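Local coordinates for protein titin (Homo sapiens, PDB 2J8H) that forms part of the giant elastic filament of muscle, here a rigid pair of immunoglobulin domains from its A-band region, at residues I35-Y39 and Y61-I65. Numbering follows the deposited sequence.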
loop_
_atom_site.group_PDB
_atom_site.type_symbol
_atom_site.label_atom_id
_atom_site.label_comp_id
_atom_site.label_asym_id
_atom_site.label_seq_id
_atom_site.Cartn_x
_atom_site.Cartn_y
_atom_site.Cartn_z
ATOM N N ILE A 35 3.123 0.399 34.949
ATOM C CA ILE A 35 2.977 -0.665 33.989
ATOM C C ILE A 35 1.696 -0.388 33.220
ATOM O O ILE A 35 0.668 -0.014 33.801
ATOM C CB ILE A 35 2.899 -2.014 34.707
ATOM C CG1 ILE A 35 4.218 -2.262 35.448
ATOM C CG2 ILE A 35 2.551 -3.127 33.727
ATOM C CD1 ILE A 35 4.225 -3.553 36.190
ATOM N N VAL A 36 1.763 -0.547 31.903
ATOM C CA VAL A 36 0.696 -0.128 31.041
ATOM C C VAL A 36 0.076 -1.322 30.360
ATOM O O VAL A 36 0.771 -2.246 29.958
ATOM C CB VAL A 36 1.209 0.867 30.025
ATOM C CG1 VAL A 36 0.190 1.074 28.891
ATOM C CG2 VAL A 36 1.555 2.184 30.754
ATOM N N LYS A 37 -1.250 -1.313 30.280
ATOM C CA LYS A 37 -1.994 -2.311 29.551
ATOM C C LYS A 37 -2.915 -1.554 28.606
ATOM O O LYS A 37 -3.300 -0.410 28.874
ATOM C CB LYS A 37 -2.802 -3.191 30.509
ATOM C CG LYS A 37 -1.999 -4.130 31.388
ATOM C CD LYS A 37 -2.893 -5.042 32.294
ATOM C CE LYS A 37 -3.466 -4.349 33.551
ATOM N NZ LYS A 37 -4.269 -5.264 34.540
ATOM N N TRP A 38 -3.249 -2.202 27.501
ATOM C CA TRP A 38 -4.070 -1.627 26.457
ATOM C C TRP A 38 -5.301 -2.472 26.255
ATOM O O TRP A 38 -5.235 -3.709 26.376
ATOM C CB TRP A 38 -3.283 -1.646 25.159
ATOM C CG TRP A 38 -2.123 -0.710 25.114
ATOM C CD1 TRP A 38 -0.836 -0.977 25.472
ATOM C CD2 TRP A 38 -2.145 0.642 24.677
ATOM N NE1 TRP A 38 -0.054 0.123 25.270
ATOM C CE2 TRP A 38 -0.834 1.137 24.786
ATOM C CE3 TRP A 38 -3.150 1.493 24.203
ATOM C CZ2 TRP A 38 -0.496 2.433 24.417
ATOM C CZ3 TRP A 38 -2.807 2.779 23.843
ATOM C CH2 TRP A 38 -1.486 3.234 23.955
ATOM N N TYR A 39 -6.416 -1.829 25.910
ATOM C CA TYR A 39 -7.691 -2.524 25.798
ATOM C C TYR A 39 -8.441 -2.042 24.576
ATOM O O TYR A 39 -8.375 -0.854 24.230
ATOM C CB TYR A 39 -8.576 -2.228 27.009
ATOM C CG TYR A 39 -7.919 -2.563 28.318
ATOM C CD1 TYR A 39 -6.979 -1.703 28.867
ATOM C CD2 TYR A 39 -8.235 -3.735 29.024
ATOM C CE1 TYR A 39 -6.359 -1.984 30.067
ATOM C CE2 TYR A 39 -7.587 -4.029 30.209
ATOM C CZ TYR A 39 -6.671 -3.134 30.723
ATOM O OH TYR A 39 -6.014 -3.378 31.897
ATOM N N TYR A 61 7.021 6.903 27.349
ATOM C CA TYR A 61 6.190 6.890 26.166
ATOM C C TYR A 61 5.726 5.481 25.869
ATOM O O TYR A 61 6.532 4.546 25.899
ATOM C CB TYR A 61 6.933 7.410 24.956
ATOM C CG TYR A 61 7.226 8.863 25.025
ATOM C CD1 TYR A 61 8.413 9.309 25.553
ATOM C CD2 TYR A 61 6.303 9.804 24.573
ATOM C CE1 TYR A 61 8.707 10.680 25.627
ATOM C CE2 TYR A 61 6.578 11.171 24.636
ATOM C CZ TYR A 61 7.781 11.599 25.171
ATOM O OH TYR A 61 8.083 12.947 25.251
ATOM N N HIS A 62 4.437 5.358 25.570
ATOM C CA HIS A 62 3.793 4.081 25.281
ATOM C C HIS A 62 2.985 4.229 24.026
ATOM O O HIS A 62 2.284 5.242 23.851
ATOM C CB HIS A 62 2.846 3.712 26.406
ATOM C CG HIS A 62 3.557 3.365 27.667
ATOM N ND1 HIS A 62 4.002 2.091 27.935
ATOM C CD2 HIS A 62 3.985 4.142 28.689
ATOM C CE1 HIS A 62 4.638 2.091 29.091
ATOM N NE2 HIS A 62 4.646 3.325 29.565
ATOM N N GLN A 63 3.078 3.247 23.131
ATOM C CA GLN A 63 2.247 3.296 21.953
ATOM C C GLN A 63 1.769 1.916 21.541
ATOM O O GLN A 63 2.415 0.897 21.796
ATOM C CB GLN A 63 2.911 4.098 20.812
ATOM C CG GLN A 63 3.938 3.392 20.021
ATOM C CD GLN A 63 4.659 4.241 18.992
ATOM O OE1 GLN A 63 4.423 5.437 18.858
ATOM N NE2 GLN A 63 5.613 3.628 18.304
ATOM N N LEU A 64 0.582 1.912 20.954
ATOM C CA LEU A 64 -0.007 0.727 20.404
ATOM C C LEU A 64 -0.141 0.969 18.919
ATOM O O LEU A 64 -0.704 1.984 18.503
ATOM C CB LEU A 64 -1.380 0.515 21.018
ATOM C CG LEU A 64 -2.265 -0.577 20.373
ATOM C CD1 LEU A 64 -1.711 -1.954 20.647
ATOM C CD2 LEU A 64 -3.710 -0.430 20.915
ATOM N N ILE A 65 0.367 0.047 18.119
ATOM C CA ILE A 65 0.193 0.094 16.691
ATOM C C ILE A 65 -0.802 -0.983 16.281
ATOM O O ILE A 65 -0.587 -2.166 16.535
ATOM C CB ILE A 65 1.523 -0.131 15.930
ATOM C CG1 ILE A 65 2.623 0.791 16.487
ATOM C CG2 ILE A 65 1.326 0.103 14.402
ATOM C CD1 ILE A 65 4.047 0.442 16.016
HETATM O O HOH W 1 2.894 0.250 25.987
#
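Leu64 lays its CB over one face of the Trp38 indole, 3.6 Å from the centroid of the six-membered ring and almost on the ring normal, a CH-pi contact at the buried end of this strand pair. The leucine has CG anti to its own backbone N (chi1 170°), a setting in which CD2 comes within 3.8 Å of Trp38 CE3 and widens the apolar cover. The benzene part of the indole also rests against the backbone of 61-65: Trp38 CZ2 lies 3.7 Å from Leu64 N, and the carbonyl carbon of His62 meets the ring at its edge. Leu24 and Ile54 add further packing around the tryptophan.

Toward the other end the contact thins to a single methyl-on-ring contact and a water. Val36, which is partly exposed, sets CG2 over the centre of the His62 imidazole, 3.5 Å from the centroid, as a second CH-pi contact. Between this pair and the indole, one water lies in the plane of both rings, accepting from Trp38 NE1 at 3.0 Å and bonded to His62 ND1 at 2.9 Å; it gives the buried indole N-H a partner and joins the two aromatic side chains. With the indole cut back to an alanine, Leu64 would probably lose the aromatic face it lies on, the water its indole donor, and a gap would open between the strands.

No direct hydrogen bond links 35-39 to 61-65, whose axes pass 8.9 Å apart at 24°: each is hydrogen-bonded through its backbone within its own sheet, Trp38 with Ile45 and His62 with Cys26. A core tryptophan projecting from one sheet to pack against the facing one is the hallmark of the immunoglobulin beta-sandwich, here of the I-set type.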